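Dally-like protein (Drosophila melanogaster, PDB 3ODN) probably acts as a cell-surface heparan sulfate proteoglycan of the glypican family with a role in hedgehog signalling, its elongated helical core being the part described here. Local coordinates at residues T52-A55 / M56-R59; N246-V249 / N250-G254; D407-Q410 / R411-Y415; A488-H491 / L492-A495. The protein carries 2 engineered substitutions. All coordinates share one frame; numbering follows the deposited sequence.

All four contacts are short helical segments of about two turns, met in chain order along an elongated, all-helical glypican core. Contacts 1 and 2 sit toward one end, about 40 and 32 Å from the centre of the chain; their centres are about 17 Å apart and their nearest atoms about 8 Å, and both lean on helix 222-231. Contacts 3 and 4 belong to the middle, about 11 and 9 Å from the chain's centre, their own centres about 18 Å apart, and both rest on helices 182-214 and 260-281. Helix 48-106 spans the two groups, carrying contact 1 and touching contact 3, although their centres lie about 36 Å apart.

Contact 1 of 4, residues T52-A55 / M56-R59; sequences TRMA and MQSR
The helical backbone from Thr52 to Arg59 is stretched: Gln57 N to Arg53 O and Arg59 N to Ala55 O are both weak bonds of 3.4 Å, and Ser58 N to Met54 O is weak as well at 3.3 Å. Ser58 adds a side-chain bond to the same acceptor, its OG donating to Met54 O at 3.1 Å. The hydroxyl lies in the carbonyl plane on a lone pair, with a C=O...OG angle of 139°, so Met54 O is gripped twice by one residue. A chi1 of 73° sets OG between the backbone N and the carbonyl carbon of Ser58, from where it can reach back to the preceding turn. This part of the chain lies near the start of helix 48-106, the long helix of the glypican core, where Ala55 and Ser58 pack against helix 222-231; Ser58 is thus buried while its hydroxyl is satisfied within its own helix. On another flank Gln57 runs its extended chain back over the previous turn and slants across Arg53. Its NE2 comes to 3.8 Å from Arg53 NE, with the amide and guanidinium planes 33° apart; both are N-H donors, so no bond is made. The other amide atom, Gln57 OE1, meets the aliphatic part of Met54, 3.8 Å from CG. Beside Ala55, the CB of Arg59 sits 3.3 Å from Ala55 O, while the guanidinium leads off to bond Thr224 of helix 222-231 through NH2.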
# COMPACT_ATOMS: atom_id res chain seq x y z
N THR A 52 -2.79 9.92 44.48
CA THR A 52 -3.63 10.56 43.47
C THR A 52 -2.74 11.44 42.56
O THR A 52 -2.96 11.47 41.35
CB THR A 52 -4.85 11.25 44.13
OG1 THR A 52 -5.54 10.30 44.95
CG2 THR A 52 -5.83 11.83 43.11
N ARG A 53 -1.70 12.09 43.15
CA ARG A 53 -0.72 12.92 42.42
C ARG A 53 0.14 12.04 41.49
O ARG A 53 0.45 12.45 40.37
CB ARG A 53 0.18 13.71 43.39
CG ARG A 53 0.92 14.85 42.70
CD ARG A 53 2.01 15.45 43.55
NE ARG A 53 2.59 16.64 42.92
CZ ARG A 53 3.57 17.38 43.43
NH1 ARG A 53 4.12 17.06 44.59
NH2 ARG A 53 4.02 18.44 42.77
N MET A 54 0.50 10.83 41.96
CA MET A 54 1.30 9.83 41.25
C MET A 54 0.47 9.02 40.23
O MET A 54 1.03 8.25 39.46
CB MET A 54 2.01 8.92 42.27
CG MET A 54 3.13 9.63 43.01
SD MET A 54 3.83 8.70 44.40
CE MET A 54 5.57 8.88 44.03
N ALA A 55 -0.86 9.21 40.24
CA ALA A 55 -1.83 8.59 39.33
C ALA A 55 -1.92 9.39 38.03
O ALA A 55 -2.14 8.81 36.96
CB ALA A 55 -3.20 8.50 39.99
N MET A 56 -1.76 10.73 38.13
CA MET A 56 -1.78 11.67 37.01
C MET A 56 -0.41 11.67 36.33
O MET A 56 -0.35 11.71 35.10
CB MET A 56 -2.13 13.08 37.50
CG MET A 56 -3.58 13.26 37.89
SD MET A 56 -4.68 13.34 36.45
CE MET A 56 -5.99 14.36 37.12
N GLN A 57 0.68 11.61 37.13
CA GLN A 57 2.06 11.57 36.64
C GLN A 57 2.35 10.27 35.86
O GLN A 57 2.95 10.34 34.78
CB GLN A 57 3.07 11.74 37.78
CG GLN A 57 3.15 13.17 38.30
CD GLN A 57 3.76 13.28 39.68
OE1 GLN A 57 3.98 12.28 40.38
NE2 GLN A 57 4.03 14.50 40.11
N SER A 58 1.88 9.11 36.38
CA SER A 58 2.05 7.82 35.71
C SER A 58 1.23 7.72 34.41
O SER A 58 1.74 7.17 33.43
CB SER A 58 1.75 6.66 36.66
OG SER A 58 0.36 6.55 36.91
N ARG A 59 -0.00 8.29 34.40
CA ARG A 59 -0.93 8.32 33.25
C ARG A 59 -0.33 9.08 32.05
O ARG A 59 -0.22 8.52 30.96
CB ARG A 59 -2.28 8.96 33.65
CG ARG A 59 -3.44 7.99 33.79
CD ARG A 59 -4.78 8.71 33.73
NE ARG A 59 -5.90 7.81 34.00
CZ ARG A 59 -7.14 8.21 34.26
NH1 ARG A 59 -7.44 9.50 34.30
NH2 ARG A 59 -8.10 7.32 34.50

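Contact 2 of 4, residues N246-V249 / N250-G254; sequences NYCV and NVIKG
Four successive backbone bonds tie Asn246-Val249 to the next turn, and they differ in length. Lys253 N to Val249 O is the shortest at 2.8 Å; Val251 N meets Tyr247 O at 3.0 Å, and Ile252 N reaches Cys248 O at the same distance. Asn250 N to Asn246 O is longer, 3.2 Å. The buried amide of Asn250 finds its partners beyond the helix, ND2 on Tyr451 OH and OD1 on Thr456 N. Around this polar spine the apolar groups pair four residues apart. Tyr247 and Val251 run side by side, ring atom CE1 lying 3.7 Å from Val251 CG2; with the tyrosine CG anti to the backbone N (chi1 173°), the ring leans along the helix toward the valine. Ile252 CD1 packs against Cys248 SG at 3.6 Å, and so lies next to the disulfide that the sulfur makes with Cys427. Val249 CG1 meets the aliphatic part of Lys253 at CE, 3.9 Å away, the two side chains pointing the same way. Further out, Val251 touches helix 222-231, while Val249, Ile252 and Lys253 touch helix 422-428. The result is a short, buried helix wedged between its neighbours and cross-linked by a disulfide, in keeping with the cysteine-rich part of glypican cores.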
# COMPACT_ATOMS: atom_id res chain seq x y z
N ASN A 246 9.47 -7.68 33.56
CA ASN A 246 8.33 -8.52 33.19
C ASN A 246 7.04 -8.10 33.87
O ASN A 246 5.96 -8.30 33.32
CB ASN A 246 8.63 -10.02 33.35
CG ASN A 246 9.68 -10.55 32.40
OD1 ASN A 246 10.17 -9.86 31.50
ND2 ASN A 246 10.02 -11.82 32.56
N TYR A 247 7.16 -7.44 35.04
CA TYR A 247 6.06 -6.83 35.78
C TYR A 247 5.53 -5.63 34.95
O TYR A 247 4.36 -5.61 34.58
CB TYR A 247 6.56 -6.42 37.19
CG TYR A 247 5.59 -5.61 38.04
CD1 TYR A 247 4.21 -5.82 37.96
CD2 TYR A 247 6.05 -4.69 38.97
CE1 TYR A 247 3.32 -5.10 38.75
CE2 TYR A 247 5.17 -3.96 39.77
CZ TYR A 247 3.81 -4.17 39.66
OH TYR A 247 2.94 -3.48 40.46
N CYS A 248 6.43 -4.68 34.65
CA CYS A 248 6.26 -3.46 33.85
C CYS A 248 5.64 -3.78 32.48
O CYS A 248 4.74 -3.07 32.05
CB CYS A 248 7.61 -2.75 33.71
SG CYS A 248 7.56 -1.23 32.71
N VAL A 249 6.12 -4.86 31.82
CA VAL A 249 5.66 -5.32 30.50
C VAL A 249 4.20 -5.79 30.54
O VAL A 249 3.41 -5.30 29.73
CB VAL A 249 6.64 -6.34 29.84
CG1 VAL A 249 6.01 -7.07 28.66
CG2 VAL A 249 7.91 -5.63 29.40
N ASN A 250 3.84 -6.66 31.52
CA ASN A 250 2.49 -7.18 31.77
C ASN A 250 1.52 -6.07 32.08
O ASN A 250 0.41 -6.09 31.54
CB ASN A 250 2.47 -8.24 32.88
CG ASN A 250 2.65 -9.67 32.41
OD1 ASN A 250 2.68 -9.97 31.21
ND2 ASN A 250 2.75 -10.59 33.35
N VAL A 251 1.94 -5.07 32.88
CA VAL A 251 1.12 -3.90 33.24
C VAL A 251 0.83 -3.11 31.97
O VAL A 251 -0.34 -2.90 31.65
CB VAL A 251 1.75 -3.04 34.38
CG1 VAL A 251 1.15 -1.64 34.45
CG2 VAL A 251 1.66 -3.75 35.72
N ILE A 252 1.89 -2.74 31.22
CA ILE A 252 1.75 -1.95 29.98
C ILE A 252 0.95 -2.67 28.87
O ILE A 252 0.17 -2.01 28.18
CB ILE A 252 3.04 -1.19 29.57
CG1 ILE A 252 3.46 -0.25 30.73
CG2 ILE A 252 2.82 -0.36 28.30
CD1 ILE A 252 4.84 0.14 30.76
N LYS A 253 1.06 -4.02 28.77
CA LYS A 253 0.26 -4.83 27.84
C LYS A 253 -1.25 -4.71 28.20
O LYS A 253 -2.09 -4.57 27.30
CB LYS A 253 0.69 -6.31 27.86
CG LYS A 253 1.97 -6.62 27.10
CD LYS A 253 2.05 -8.09 26.70
CE LYS A 253 3.39 -8.48 26.13
NZ LYS A 253 3.69 -7.79 24.84
N GLY A 254 -1.57 -4.72 29.50
CA GLY A 254 -2.94 -4.57 29.99
C GLY A 254 -3.51 -3.18 29.74
O GLY A 254 -4.72 -3.05 29.49

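Contact 3 of 4, residues D407-Q410 / R411-Y415; sequences DIRQ and RVKDY
Ile408 and Val412 form the tightly packed side of this helical segment: their CG2 methyls lie 3.9 Å apart, the side chains pointing the same way, and Val412 N bonds Ile408 O at 2.7 Å. The valine CG2, anti to the carbonyl carbon and beside the backbone N (chi1 171° for CG1), also comes to 3.2 Å from Ile408 O. Both residues are buried, Ile408 against Tyr200 and Leu204 of helix 182-214 and Val412 against Met273 of helix 260-281. Asp407 and Arg411 hold a looser position, side by side and linked by a weak salt bridge of 3.4 Å from NE to OD2, with an N-H...O angle of 143°. Their carboxylate and guanidinium planes are 75° apart, and the other carboxylate oxygen, OD1, forms a salt bridge with Lys80 of helix 48-106. The segment belongs to helix 400-414, a member of the glypican helical bundle that lies against helix 48-106 as well as the two helices named before it. Toward the exposed side Lys413 doubles back and slants across Arg409, its NZ 3.4 Å from Arg409 CD and 3.8 Å from NE. This nearness of like charges is probably eased by Asp274, which forms a salt bridge with Arg409 NE. Gln410 and Asp414 complete the exposed side, where the backbone bond from Asp414 N to Gln410 O, 2.8 Å, joins the two residues.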
# COMPACT_ATOMS: atom_id res chain seq x y z
N ASP A 407 12.57 1.16 -0.24
CA ASP A 407 12.70 1.98 0.96
C ASP A 407 11.50 1.79 1.88
O ASP A 407 11.68 1.47 3.04
CB ASP A 407 12.86 3.46 0.52
CG ASP A 407 12.97 4.48 1.63
OD1 ASP A 407 12.51 5.62 1.43
OD2 ASP A 407 13.55 4.15 2.70
N ILE A 408 10.28 2.04 1.37
CA ILE A 408 9.01 1.89 2.08
C ILE A 408 8.90 0.46 2.61
O ILE A 408 8.53 0.24 3.76
CB ILE A 408 7.81 2.24 1.15
CG1 ILE A 408 7.84 3.73 0.72
CG2 ILE A 408 6.46 1.88 1.81
CD1 ILE A 408 7.01 4.05 -0.48
N ARG A 409 9.26 -0.49 1.76
CA ARG A 409 9.24 -1.91 2.04
C ARG A 409 10.01 -2.27 3.31
O ARG A 409 9.55 -3.06 4.12
CB ARG A 409 9.76 -2.70 0.82
CG ARG A 409 9.39 -4.14 0.93
CD ARG A 409 10.38 -5.04 0.31
NE ARG A 409 9.92 -6.42 0.36
CZ ARG A 409 10.14 -7.31 -0.59
NH1 ARG A 409 10.80 -6.97 -1.69
NH2 ARG A 409 9.71 -8.56 -0.45
N GLN A 410 11.18 -1.67 3.48
CA GLN A 410 12.04 -1.85 4.63
C GLN A 410 11.42 -1.23 5.89
O GLN A 410 11.41 -1.86 6.96
CB GLN A 410 13.43 -1.27 4.33
CG GLN A 410 14.53 -1.68 5.33
CD GLN A 410 14.45 -3.13 5.76
OE1 GLN A 410 14.18 -3.43 6.93
NE2 GLN A 410 14.66 -4.06 4.83
N ARG A 411 10.87 -0.00 5.74
CA ARG A 411 10.24 0.72 6.84
C ARG A 411 8.98 0.03 7.30
O ARG A 411 8.76 -0.05 8.50
CB ARG A 411 10.00 2.21 6.51
CG ARG A 411 11.27 2.99 6.19
CD ARG A 411 10.93 4.41 5.73
NE ARG A 411 12.11 5.29 5.61
CZ ARG A 411 12.68 5.93 6.62
NH1 ARG A 411 12.24 5.76 7.87
NH2 ARG A 411 13.73 6.71 6.40
N VAL A 412 8.19 -0.54 6.37
CA VAL A 412 6.99 -1.32 6.70
C VAL A 412 7.41 -2.63 7.40
O VAL A 412 6.74 -3.05 8.34
CB VAL A 412 6.08 -1.51 5.44
CG1 VAL A 412 4.94 -2.50 5.68
CG2 VAL A 412 5.54 -0.16 4.96
N LYS A 413 8.53 -3.27 6.98
CA LYS A 413 9.10 -4.47 7.62
C LYS A 413 9.49 -4.11 9.07
O LYS A 413 9.14 -4.85 9.97
CB LYS A 413 10.37 -4.98 6.90
CG LYS A 413 10.21 -5.94 5.72
CD LYS A 413 11.60 -6.26 5.06
CE LYS A 413 11.60 -6.35 3.54
NZ LYS A 413 12.64 -5.47 2.88
N ASP A 414 10.22 -2.99 9.29
CA ASP A 414 10.65 -2.56 10.65
C ASP A 414 9.49 -2.13 11.55
O ASP A 414 9.68 -2.10 12.76
CB ASP A 414 11.69 -1.41 10.60
CG ASP A 414 12.97 -1.61 9.77
OD1 ASP A 414 13.47 -2.77 9.70
OD2 ASP A 414 13.51 -0.60 9.25
N TYR A 415 8.31 -1.81 10.98
CA TYR A 415 7.11 -1.40 11.73
C TYR A 415 6.13 -2.54 11.97
O TYR A 415 5.09 -2.29 12.58
CB TYR A 415 6.33 -0.26 11.00
CG TYR A 415 7.00 1.09 10.95
CD1 TYR A 415 6.94 1.87 9.80
CD2 TYR A 415 7.63 1.63 12.07
CE1 TYR A 415 7.55 3.12 9.74
CE2 TYR A 415 8.25 2.89 12.02
CZ TYR A 415 8.20 3.63 10.85
OH TYR A 415 8.77 4.87 10.72

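Contact 4 of 4, residues A488-H491 / L492-A495; sequences AIVH and LRNA
Arg493 lies along Ile489 one turn back, on helix 479-496, one of the helices of the glypican core's helical bundle. The backbone hydrogen bonds are regular: Leu492 N to Ala488 O is 2.8 Å, and Arg493 N to Ile489 O, Asn494 N to Val490 O and Ala495 N to His491 O are each 3.0 Å. Their N-H...O angles fall between 150° and 161°, as expected of an undistorted alpha-helix. Van der Waals contact with the backbone comes from Leu492, which sends its side chain back alongside the previous turn, CG 3.4 Å from Ala488 O. Apolar packing lies beyond the helix, where Leu492 meets Ala272, Met273 and Val276 of helix 260-281 and Ala203 of helix 182-214; it also touches Thr199 there, and Ala488 likewise rests on Thr206. Aromatic stacking involves His491, whose ring lies against that of Trp503, the last modelled residue. Of the polar side chains, Asn494 lies loosely beside Val490, ND2 3.5 Å from Val490 O and 4.1 Å from the valine CG1. In Arg493 the chain is extended from CG to NE, with CG beside the backbone N (chi1 -78°), which carries the flat end back over the isoleucine; Val490 CG2 stands at the guanidinium edge, near its plane, while Ile489 CG2 sits 3.3 Å above one face, offset toward the rim and 3.5 Å from Arg493 NH2.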
# COMPACT_ATOMS: atom_id res chain seq x y z
N ALA A 488 -8.21 -2.58 3.81
CA ALA A 488 -6.91 -2.31 3.17
C ALA A 488 -6.17 -3.64 2.85
O ALA A 488 -5.68 -3.81 1.72
CB ALA A 488 -6.05 -1.45 4.09
N ILE A 489 -6.15 -4.61 3.83
CA ILE A 489 -5.54 -5.96 3.71
C ILE A 489 -6.24 -6.76 2.62
O ILE A 489 -5.59 -7.47 1.85
CB ILE A 489 -5.54 -6.74 5.09
CG1 ILE A 489 -4.80 -5.95 6.19
CG2 ILE A 489 -5.00 -8.20 4.98
CD1 ILE A 489 -5.06 -6.45 7.63
N VAL A 490 -7.57 -6.63 2.53
CA VAL A 490 -8.35 -7.32 1.51
C VAL A 490 -7.96 -6.78 0.11
O VAL A 490 -7.67 -7.55 -0.80
CB VAL A 490 -9.87 -7.28 1.87
CG1 VAL A 490 -10.79 -7.51 0.65
CG2 VAL A 490 -10.18 -8.28 3.00
N HIS A 491 -7.82 -5.46 0.01
CA HIS A 491 -7.42 -4.74 -1.21
C HIS A 491 -5.97 -5.05 -1.63
O HIS A 491 -5.72 -5.19 -2.82
CB HIS A 491 -7.62 -3.23 -1.00
CG HIS A 491 -9.05 -2.83 -0.82
ND1 HIS A 491 -10.06 -3.44 -1.55
CD2 HIS A 491 -9.59 -1.87 -0.04
CE1 HIS A 491 -11.18 -2.83 -1.19
NE2 HIS A 491 -10.94 -1.88 -0.28
N LEU A 492 -5.04 -5.20 -0.65
CA LEU A 492 -3.66 -5.58 -0.90
C LEU A 492 -3.59 -7.01 -1.42
O LEU A 492 -2.87 -7.26 -2.39
CB LEU A 492 -2.77 -5.36 0.33
CG LEU A 492 -2.48 -3.89 0.68
CD1 LEU A 492 -1.93 -3.75 2.11
CD2 LEU A 492 -1.60 -3.17 -0.42
N ARG A 493 -4.40 -7.93 -0.82
CA ARG A 493 -4.51 -9.32 -1.28
C ARG A 493 -4.98 -9.40 -2.73
O ARG A 493 -4.36 -10.10 -3.53
CB ARG A 493 -5.42 -10.15 -0.37
CG ARG A 493 -4.74 -10.59 0.91
CD ARG A 493 -5.43 -11.78 1.55
NE ARG A 493 -4.99 -11.93 2.94
CZ ARG A 493 -5.71 -11.57 4.00
NH1 ARG A 493 -6.92 -11.05 3.84
NH2 ARG A 493 -5.22 -11.72 5.22
N ASN A 494 -6.05 -8.64 -3.09
CA ASN A 494 -6.56 -8.59 -4.47
C ASN A 494 -5.55 -8.04 -5.46
O ASN A 494 -5.46 -8.54 -6.58
CB ASN A 494 -7.89 -7.83 -4.53
CG ASN A 494 -9.02 -8.51 -3.80
OD1 ASN A 494 -9.02 -9.73 -3.57
ND2 ASN A 494 -10.03 -7.74 -3.42
N ALA A 495 -4.76 -7.04 -5.03
CA ALA A 495 -3.68 -6.44 -5.80
C ALA A 495 -2.57 -7.44 -5.98
O ALA A 495 -2.02 -7.51 -7.06
CB ALA A 495 -3.15 -5.18 -5.11